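Local coordinates for geranyltranstransferase (Enterococcus faecalis, PDB 3P8L), which probably catalyses the magnesium-dependent condensation of isopentenyl diphosphate with geranyl diphosphate, giving farnesyl diphosphate and releasing diphosphate, at residues Q130-S133 with L134-L137; E34-R37 with L38-A41; E206-G209 with L210-F214; T11-S14 with Q15-P19. One frame throughout, in Å; residues are numbered along the deposited sequence.

Contact 1. Residues Q130-S133 with L134-L137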
loop_
_atom_site.group_PDB
_atom_site.type_symbol
_atom_site.label_atom_id
_atom_site.label_comp_id
_atom_site.label_asym_id
_atom_site.label_seq_id
_atom_site.Cartn_x
_atom_site.Cartn_y
_atom_site.Cartn_z
ATOM N N GLN A 130 -4.069 5.823 1.577
ATOM C CA GLN A 130 -5.043 6.501 2.437
ATOM C C GLN A 130 -5.223 7.984 2.082
ATOM O O GLN A 130 -6.361 8.454 1.909
ATOM C CB GLN A 130 -4.725 6.353 3.925
ATOM C CG GLN A 130 -5.863 6.861 4.810
ATOM C CD GLN A 130 -5.668 6.586 6.292
ATOM O OE1 GLN A 130 -4.560 6.319 6.755
ATOM N NE2 GLN A 130 -6.752 6.663 7.046
ATOM N N LEU A 131 -4.105 8.705 1.972
ATOM C CA LEU A 131 -4.135 10.108 1.574
ATOM C C LEU A 131 -4.893 10.326 0.256
ATOM O O LEU A 131 -5.805 11.158 0.201
ATOM C CB LEU A 131 -2.721 10.718 1.514
ATOM C CG LEU A 131 -2.679 12.174 0.992
ATOM C CD1 LEU A 131 -3.477 13.149 1.886
ATOM C CD2 LEU A 131 -1.240 12.658 0.794
ATOM N N LEU A 132 -4.533 9.572 -0.776
ATOM C CA LEU A 132 -5.212 9.620 -2.065
ATOM C C LEU A 132 -6.738 9.343 -1.987
ATOM O O LEU A 132 -7.539 10.054 -2.624
ATOM C CB LEU A 132 -4.515 8.696 -3.067
ATOM C CG LEU A 132 -4.773 8.877 -4.566
ATOM C CD1 LEU A 132 -4.554 10.342 -5.008
ATOM C CD2 LEU A 132 -3.856 7.960 -5.368
ATOM N N SER A 133 -7.121 8.363 -1.167
ATOM C CA SER A 133 -8.535 8.022 -0.898
ATOM C C SER A 133 -9.317 9.137 -0.190
ATOM O O SER A 133 -10.536 9.299 -0.411
ATOM C CB SER A 133 -8.631 6.712 -0.098
ATOM O OG SER A 133 -8.444 6.936 1.282
ATOM N N LEU A 134 -8.610 9.908 0.636
ATOM C CA LEU A 134 -9.187 11.032 1.358
ATOM C C LEU A 134 -8.954 12.404 0.690
ATOM O O LEU A 134 -9.287 13.430 1.270
ATOM C CB LEU A 134 -8.631 11.065 2.788
ATOM C CG LEU A 134 -9.088 9.935 3.714
ATOM C CD1 LEU A 134 -8.153 9.831 4.899
ATOM C CD2 LEU A 134 -10.553 10.128 4.174
ATOM N N SER A 135 -8.355 12.415 -0.500
ATOM C CA SER A 135 -7.971 13.666 -1.160
ATOM C C SER A 135 -9.151 14.450 -1.748
ATOM O O SER A 135 -10.267 13.948 -1.833
ATOM C CB SER A 135 -6.926 13.400 -2.249
ATOM O OG SER A 135 -7.478 12.682 -3.333
ATOM N N GLN A 136 -8.883 15.679 -2.174
ATOM C CA GLN A 136 -9.908 16.561 -2.732
ATOM C C GLN A 136 -10.349 16.210 -4.160
ATOM O O GLN A 136 -11.078 16.974 -4.777
ATOM C CB GLN A 136 -9.396 18.003 -2.708
ATOM C CG GLN A 136 -10.358 18.984 -2.100
ATOM C CD GLN A 136 -10.089 19.191 -0.640
ATOM O OE1 GLN A 136 -9.530 20.214 -0.244
ATOM N NE2 GLN A 136 -10.475 18.219 0.180
ATOM N N LEU A 137 -9.894 15.073 -4.689
ATOM C CA LEU A 137 -10.285 14.616 -6.024
ATOM C C LEU A 137 -11.735 14.174 -6.061
ATOM O O LEU A 137 -12.244 13.630 -5.076
ATOM C CB LEU A 137 -9.432 13.421 -6.455
ATOM C CG LEU A 137 -7.949 13.638 -6.740
ATOM C CD1 LEU A 137 -7.301 12.315 -7.071
ATOM C CD2 LEU A 137 -7.802 14.629 -7.883
#

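Contact 2. Residues E34-R37 with L38-A41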
loop_
_atom_site.group_PDB
_atom_site.type_symbol
_atom_site.label_atom_id
_atom_site.label_comp_id
_atom_site.label_asym_id
_atom_site.label_seq_id
_atom_site.Cartn_x
_atom_site.Cartn_y
_atom_site.Cartn_z
ATOM N N GLU A 34 -1.383 6.603 14.854
ATOM C CA GLU A 34 -1.645 6.379 16.281
ATOM C C GLU A 34 -0.363 6.232 17.097
ATOM O O GLU A 34 -0.196 6.890 18.120
ATOM C CB GLU A 34 -2.555 5.157 16.490
ATOM C CG GLU A 34 -3.890 5.249 15.757
ATOM C CD GLU A 34 -4.665 6.533 16.061
ATOM O OE1 GLU A 34 -5.045 6.735 17.235
ATOM O OE2 GLU A 34 -4.892 7.332 15.119
ATOM N N ASN A 35 0.553 5.392 16.621
ATOM C CA ASN A 35 1.760 5.069 17.372
ATOM C C ASN A 35 2.829 6.143 17.158
ATOM O O ASN A 35 3.216 6.422 16.017
ATOM C CB ASN A 35 2.265 3.675 16.967
ATOM C CG ASN A 35 3.493 3.237 17.755
ATOM O OD1 ASN A 35 4.604 3.624 17.445
ATOM N ND2 ASN A 35 3.286 2.394 18.758
ATOM N N GLU A 36 3.276 6.759 18.256
ATOM C CA GLU A 36 4.259 7.858 18.205
ATOM C C GLU A 36 5.606 7.458 17.611
ATOM O O GLU A 36 6.187 8.218 16.858
ATOM C CB GLU A 36 4.463 8.511 19.586
ATOM C CG GLU A 36 3.208 9.182 20.154
ATOM C CD GLU A 36 2.651 10.294 19.252
ATOM O OE1 GLU A 36 3.419 10.958 18.526
ATOM O OE2 GLU A 36 1.426 10.518 19.274
ATOM N N ARG A 37 6.091 6.265 17.937
ATOM C CA ARG A 37 7.380 5.804 17.413
ATOM C C ARG A 37 7.343 5.557 15.905
ATOM O O ARG A 37 8.278 5.947 15.192
ATOM C CB ARG A 37 7.842 4.529 18.118
ATOM C CG ARG A 37 9.073 3.898 17.442
ATOM C CD ARG A 37 9.485 2.629 18.133
ATOM N NE ARG A 37 10.747 2.102 17.626
ATOM C CZ ARG A 37 11.938 2.457 18.124
ATOM N NH1 ARG A 37 12.005 3.333 19.112
ATOM N NH2 ARG A 37 13.062 1.945 17.645
ATOM N N LEU A 38 6.271 4.900 15.445
ATOM C CA LEU A 38 6.034 4.681 14.022
ATOM C C LEU A 38 5.990 6.016 13.276
ATOM O O LEU A 38 6.673 6.188 12.264
ATOM C CB LEU A 38 4.741 3.889 13.802
ATOM C CG LEU A 38 4.464 3.590 12.326
ATOM C CD1 LEU A 38 5.453 2.535 11.776
ATOM C CD2 LEU A 38 2.989 3.196 12.090
ATOM N N LYS A 39 5.197 6.949 13.807
ATOM C CA LYS A 39 5.118 8.330 13.325
ATOM C C LYS A 39 6.492 9.004 13.191
ATOM O O LYS A 39 6.840 9.534 12.139
ATOM C CB LYS A 39 4.217 9.139 14.255
ATOM C CG LYS A 39 4.054 10.607 13.878
ATOM C CD LYS A 39 3.417 11.416 15.019
ATOM C CE LYS A 39 1.980 10.950 15.296
ATOM N NZ LYS A 39 1.334 11.758 16.377
ATOM N N GLU A 40 7.301 8.934 14.242
ATOM C CA GLU A 40 8.639 9.552 14.212
ATOM C C GLU A 40 9.589 8.915 13.212
ATOM O O GLU A 40 10.409 9.589 12.598
ATOM C CB GLU A 40 9.281 9.501 15.598
ATOM C CG GLU A 40 8.778 10.582 16.513
ATOM C CD GLU A 40 9.204 10.341 17.947
ATOM O OE1 GLU A 40 10.385 9.979 18.139
ATOM O OE2 GLU A 40 8.366 10.485 18.868
ATOM N N ALA A 41 9.463 7.613 13.045
ATOM C CA ALA A 41 10.329 6.910 12.119
ATOM C C ALA A 41 9.977 7.257 10.664
ATOM O O ALA A 41 10.873 7.484 9.831
ATOM C CB ALA A 41 10.252 5.428 12.375
HETATM O O HOH W 1 6.065 11.421 18.193
#

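Contact 3. Residues E206-G209 with L210-F214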
loop_
_atom_site.group_PDB
_atom_site.type_symbol
_atom_site.label_atom_id
_atom_site.label_comp_id
_atom_site.label_asym_id
_atom_site.label_seq_id
_atom_site.Cartn_x
_atom_site.Cartn_y
_atom_site.Cartn_z
ATOM N N GLU A 206 -5.460 11.161 -25.448
ATOM C CA GLU A 206 -4.430 11.326 -26.459
ATOM C C GLU A 206 -3.209 12.046 -25.857
ATOM O O GLU A 206 -2.062 11.645 -26.079
ATOM C CB GLU A 206 -5.007 12.118 -27.645
ATOM C CG GLU A 206 -4.771 11.485 -29.020
ATOM C CD GLU A 206 -3.461 11.920 -29.668
ATOM O OE1 GLU A 206 -2.384 11.505 -29.184
ATOM O OE2 GLU A 206 -3.513 12.669 -30.675
ATOM N N VAL A 207 -3.477 13.102 -25.093
ATOM C CA VAL A 207 -2.419 13.882 -24.455
ATOM C C VAL A 207 -1.751 13.062 -23.334
ATOM O O VAL A 207 -0.523 12.988 -23.271
ATOM C CB VAL A 207 -2.950 15.244 -23.938
ATOM C CG1 VAL A 207 -1.862 16.017 -23.185
ATOM C CG2 VAL A 207 -3.470 16.082 -25.104
ATOM N N ILE A 208 -2.570 12.413 -22.500
ATOM C CA ILE A 208 -2.085 11.563 -21.394
ATOM C C ILE A 208 -1.147 10.490 -21.937
ATOM O O ILE A 208 -0.078 10.252 -21.366
ATOM C CB ILE A 208 -3.266 11.008 -20.543
ATOM C CG1 ILE A 208 -3.835 12.133 -19.676
ATOM C CG2 ILE A 208 -2.853 9.806 -19.678
ATOM C CD1 ILE A 208 -5.224 11.865 -19.096
ATOM N N GLY A 209 -1.515 9.911 -23.083
ATOM C CA GLY A 209 -0.642 8.983 -23.819
ATOM C C GLY A 209 0.700 9.545 -24.250
ATOM O O GLY A 209 1.721 8.848 -24.196
ATOM N N LEU A 210 0.700 10.801 -24.694
ATOM C CA LEU A 210 1.939 11.507 -25.035
ATOM C C LEU A 210 2.782 11.872 -23.789
ATOM O O LEU A 210 4.007 11.753 -23.800
ATOM C CB LEU A 210 1.622 12.765 -25.848
ATOM C CG LEU A 210 1.194 12.577 -27.316
ATOM C CD1 LEU A 210 0.981 13.934 -27.991
ATOM C CD2 LEU A 210 2.219 11.749 -28.100
ATOM N N LEU A 211 2.113 12.308 -22.722
ATOM C CA LEU A 211 2.776 12.590 -21.437
ATOM C C LEU A 211 3.494 11.348 -20.899
ATOM O O LEU A 211 4.598 11.437 -20.375
ATOM C CB LEU A 211 1.751 13.092 -20.423
ATOM C CG LEU A 211 1.218 14.491 -20.691
ATOM C CD1 LEU A 211 0.008 14.773 -19.813
ATOM C CD2 LEU A 211 2.303 15.525 -20.496
ATOM N N THR A 212 2.866 10.191 -21.092
ATOM C CA THR A 212 3.438 8.891 -20.754
ATOM C C THR A 212 4.735 8.586 -21.498
ATOM O O THR A 212 5.700 8.073 -20.913
ATOM C CB THR A 212 2.407 7.805 -21.049
ATOM O OG1 THR A 212 1.248 8.058 -20.256
ATOM C CG2 THR A 212 2.955 6.398 -20.769
ATOM N N GLN A 213 4.759 8.914 -22.782
ATOM C CA GLN A 213 5.939 8.720 -23.609
ATOM C C GLN A 213 7.046 9.644 -23.155
ATOM O O GLN A 213 8.221 9.240 -23.089
ATOM C CB GLN A 213 5.617 8.978 -25.088
ATOM C CG GLN A 213 4.845 7.859 -25.781
ATOM C CD GLN A 213 4.510 8.194 -27.234
ATOM O OE1 GLN A 213 5.398 8.480 -28.041
ATOM N NE2 GLN A 213 3.227 8.159 -27.567
ATOM N N PHE A 214 6.681 10.890 -22.862
ATOM C CA PHE A 214 7.633 11.832 -22.273
ATOM C C PHE A 214 8.278 11.263 -21.003
ATOM O O PHE A 214 9.498 11.318 -20.852
ATOM C CB PHE A 214 6.962 13.168 -21.939
ATOM C CG PHE A 214 7.879 14.140 -21.258
ATOM C CD1 PHE A 214 8.737 14.940 -22.002
ATOM C CD2 PHE A 214 7.901 14.246 -19.866
ATOM C CE1 PHE A 214 9.596 15.847 -21.369
ATOM C CE2 PHE A 214 8.756 15.134 -19.227
ATOM C CZ PHE A 214 9.604 15.951 -19.984
#

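Contact 4. Residues T11-S14 with Q15-P19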
loop_
_atom_site.group_PDB
_atom_site.type_symbol
_atom_site.label_atom_id
_atom_site.label_comp_id
_atom_site.label_asym_id
_atom_site.label_seq_id
_atom_site.Cartn_x
_atom_site.Cartn_y
_atom_site.Cartn_z
ATOM N N THR A 11 10.730 30.692 -12.512
ATOM C CA THR A 11 11.656 31.201 -11.509
ATOM C C THR A 11 11.269 30.714 -10.120
ATOM O O THR A 11 10.221 31.088 -9.578
ATOM C CB THR A 11 11.695 32.748 -11.514
ATOM O OG1 THR A 11 11.930 33.218 -12.847
ATOM C CG2 THR A 11 12.775 33.271 -10.593
ATOM N N ASN A 12 12.129 29.865 -9.564
ATOM C CA ASN A 12 11.945 29.325 -8.240
ATOM C C ASN A 12 10.621 28.564 -8.077
ATOM O O ASN A 12 9.965 28.635 -7.035
ATOM C CB ASN A 12 12.147 30.411 -7.170
ATOM C CG ASN A 12 13.581 30.931 -7.128
ATOM O OD1 ASN A 12 13.846 32.072 -7.494
ATOM N ND2 ASN A 12 14.512 30.087 -6.692
ATOM N N PHE A 13 10.248 27.850 -9.134
ATOM C CA PHE A 13 9.013 27.106 -9.174
ATOM C C PHE A 13 9.037 25.991 -8.135
ATOM O O PHE A 13 8.083 25.836 -7.376
ATOM C CB PHE A 13 8.749 26.556 -10.585
ATOM C CG PHE A 13 7.505 25.703 -10.679
ATOM C CD1 PHE A 13 6.271 26.288 -10.930
ATOM C CD2 PHE A 13 7.557 24.313 -10.482
ATOM C CE1 PHE A 13 5.118 25.515 -11.009
ATOM C CE2 PHE A 13 6.392 23.534 -10.571
ATOM C CZ PHE A 13 5.182 24.133 -10.819
ATOM N N SER A 14 10.135 25.231 -8.082
ATOM C CA SER A 14 10.210 24.110 -7.151
ATOM C C SER A 14 10.209 24.566 -5.688
ATOM O O SER A 14 9.557 23.952 -4.859
ATOM C CB SER A 14 11.408 23.183 -7.444
ATOM O OG SER A 14 12.612 23.788 -7.100
ATOM N N GLN A 15 10.889 25.663 -5.374
ATOM C CA GLN A 15 10.897 26.139 -3.985
ATOM C C GLN A 15 9.595 26.822 -3.549
ATOM O O GLN A 15 9.321 26.956 -2.363
ATOM C CB GLN A 15 12.186 26.898 -3.580
ATOM C CG GLN A 15 12.927 27.689 -4.611
ATOM C CD GLN A 15 13.697 26.882 -5.644
ATOM O OE1 GLN A 15 13.349 26.908 -6.814
ATOM N NE2 GLN A 15 14.741 26.195 -5.230
ATOM N N GLN A 16 8.786 27.229 -4.521
ATOM C CA GLN A 16 7.441 27.740 -4.236
ATOM C C GLN A 16 6.488 26.596 -3.878
ATOM O O GLN A 16 5.644 26.705 -2.982
ATOM C CB GLN A 16 6.915 28.532 -5.446
ATOM C CG GLN A 16 5.468 29.001 -5.297
ATOM C CD GLN A 16 5.071 30.102 -6.265
ATOM O OE1 GLN A 16 5.904 30.630 -6.994
ATOM N NE2 GLN A 16 3.794 30.478 -6.241
ATOM N N HIS A 17 6.638 25.476 -4.565
ATOM C CA HIS A 17 5.615 24.431 -4.462
ATOM C C HIS A 17 5.982 23.186 -3.650
ATOM O O HIS A 17 5.137 22.678 -2.917
ATOM C CB HIS A 17 5.112 24.060 -5.854
ATOM C CG HIS A 17 4.417 25.189 -6.541
ATOM N ND1 HIS A 17 3.123 25.560 -6.238
ATOM C CD2 HIS A 17 4.836 26.036 -7.513
ATOM C CE1 HIS A 17 2.775 26.594 -6.986
ATOM N NE2 HIS A 17 3.795 26.899 -7.770
ATOM N N LEU A 18 7.226 22.719 -3.763
ATOM C CA LEU A 18 7.670 21.550 -2.975
ATOM C C LEU A 18 7.451 21.611 -1.454
ATOM O O LEU A 18 7.034 20.612 -0.891
ATOM C CB LEU A 18 9.110 21.116 -3.305
ATOM C CG LEU A 18 9.295 20.525 -4.702
ATOM C CD1 LEU A 18 10.766 20.173 -4.891
ATOM C CD2 LEU A 18 8.358 19.303 -4.917
ATOM N N PRO A 19 7.692 22.776 -0.791
ATOM C CA PRO A 19 7.318 22.850 0.638
ATOM C C PRO A 19 5.850 22.564 0.980
ATOM O O PRO A 19 5.544 22.101 2.097
ATOM C CB PRO A 19 7.650 24.284 1.011
ATOM C CG PRO A 19 8.803 24.619 0.129
ATOM C CD PRO A 19 8.547 23.920 -1.175
#

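Contact 1. Residues Q130-S133 with L134-L137
Ser135 turns its hydroxyl into the space between its own backbone N and carbonyl carbon (chi1 68°), and this rotation brings OG back onto the carbonyl of Leu132, OG to O 2.7 Å. Leu134 is turned differently: its CG is anti to the carbonyl carbon (chi1 -69°), which lays the side chain back along the last helical turn beside Gln130. The two chains run the same way, with Leu134 CD1 3.8 Å from Gln130 CG, a leucine methyl against the aliphatic part of an extended glutamine whose amide donates to Gln156 of the second subunit.

Two donors grip Gln130 O. Leu134 N reaches it at 3.0 Å, and Ser133 OG lies 2.7 Å from the same Gln130 O. Leu132 O is likewise held by the hydroxyl of Ser135, while Ser135 N adds only a weak bond. Serine hydroxyls thus add a donor to each of two carbonyls at the helix end, where the backbone bonds become weaker. Farther along, one apolar pair joins the turn to what follows: Leu132 CD1 meets Leu137 CD1 at 4.0 Å, the two side chains crossing at a slant.

The contact lies where helix 114-133 ends and the loop before helix 139-153 begins. Lys142 of the latter helix donates to the carbonyl oxygens of both Ser133 and Ser135. Leu132 packs on Met146 and Leu149, and Leu137 on Leu145, of that helix, while Leu131 is covered by Val24 and Phe28 of helix 13-31 and by Ala78 of helix 71-92.

Contact 2. Residues E34-R37 with L38-A41
Asn35 caps the N-terminus of helix 36-47, its OD1 accepting from Leu38 N at 2.9 Å. This is a side-chain N-cap in a well-formed version: the N-H points almost straight at the oxygen (169°), and the donor lies in the plane of the amide carbonyl. Asn35 CG stands anti to the backbone N (chi1 -177°), which carries OD1 forward over the first turn to the amide of Leu38, the two side chains crossing at about a right angle. The other end of the amide is also engaged, because ND2 donates to Glu167 of the second subunit. The cap therefore starts a helix and meets the dimer partner with one flat group.

On the packed side of the turn, Leu38 lies against Leu119 and Ala41 against Thr116 of helix 114-133. Arg37, extended from CG to NE, donates from NE to Thr116 OG1 and from NH2 to the carbonyl oxygen of Phe112. Beneath them the backbone settles into regular bonds, such as Lys39 N to Asn35 O at 3.0 Å.

The solvent side is looser and held by charge. Glu36 and Lys39, three residues apart, run side by side in the same direction, and Lys39 bends at chi3 (-65°) to bring its ammonium to the carboxylate. The salt bridge is closest at Lys39 NZ to Glu36 OE1, 3.1 Å, met on the syn side but somewhat out of the carboxylate plane; the approach to OE2 is weak. Between the like-charged Glu36 and Glu40 sits a water, 2.7 Å from Glu36 OE1 and 2.6 Å from Glu40 OE2.

Contact 3. Residues E206-G209 with L210-F214
Early in the long helix 205-230, a threonine bonds back to the preceding turn: Thr212 OG1 lies 2.8 Å from Ile208 O. The same Ile208 O also accepts from Thr212 N, at 3.0 Å, so one carbonyl holds both the amide and the hydroxyl of the residue four places on. The two donors come from opposite faces of the carbonyl plane, and the hydroxyl is the more strongly tilted, by 33°. Rotation about chi1 explains the reach: OG1 stands anti to the carbonyl carbon, at -60°, which swings it back over the turn behind.

The hydroxyl spends its proton within its own helix. The Thr212 side chain also touches Ile195 of helix 175-200. Isoprenoid synthases of this family are built from long helices packed side by side, and helix 205-230 is in contact here with both helix 175-200 and helix 259-283. Val207 and Leu211 run alongside each other in the same direction, Val207 CG1 to Leu211 CD1 4.1 Å. Leu211 continues onto Leu194 of helix 175-200 and Ile280 of helix 259-283, and both residues of the pair touch Phe65. The backbone beneath this pair is firmly bonded, with Leu211 N 2.8 Å from Val207 O.

Glu206 and Gln213, on the exposed side, add looser contacts. Glu206 bends at chi2 and brings OE1 within 4.2 Å of Leu210 CG, a carboxylate resting beside a buried leucine that packs on Ile280. Gln213 N reaches Gly209 O by a weak bond of 3.4 Å, while the glutamine chain extends alongside that carbonyl.

Contact 4. Residues T11-S14 with Q15-P19
Phe13 O is approached by several groups at once: His17 N bonds to it at 3.2 Å, Gln16 N makes a weaker bond, and Phe13 O also sits at the edge of the His17 imidazole, near its plane, 3.3 Å from His17 CD2. Ser14 O accepts from Leu18 N at 2.9 Å. In these opening turns of helix 13-31, Gln16 N and His17 N are each shared between two carbonyls, Gln16 N between those of Asn12 and Phe13, His17 N between those of Phe13 and Ser14, with the second bond weak in each case.

Phe13 sends CG anti to its backbone nitrogen (chi1 177°), and its ring meets that of His17. The imidazole comes over one face of the phenyl group, His17 CD2 3.5 Å from Phe13 CE1 and offset toward the rim. With planes at 45°, the pair is oblique. Asn12, at the N-cap position, makes no capping bond with its side chain; instead ND2 gives a weak bond to Gln15 OE1 at 3.4 Å, the amide planes nearly perpendicular. Near Pro19, which has no amide proton to donate, the helix kinks.

His17 ND1 is hydrogen-bonded to Tyr74, which probably fixes the rotation of the imidazole and with it the angle at which its carbon edge covers Phe13.

The four contacts follow one another along the chain in the order 4, 2, 1, 3, each a local turn with no touch to the others. Contact 4 opens helix 13-31 and contact 2 opens the next one, helix 36-47, their centres 29 Å apart. Contact 1, at helix 114-133, has its centre 21 Å from that of contact 2, and both reach the second subunit, so both lie at the interface between the two subunits. Contact 3 lies on helix 205-230, its centre 39 Å from that of contact 2 on the opposite side of the chain's centre. Together they sample helix starts, a helix exit and the early turns of a long helix in one largely helical protein.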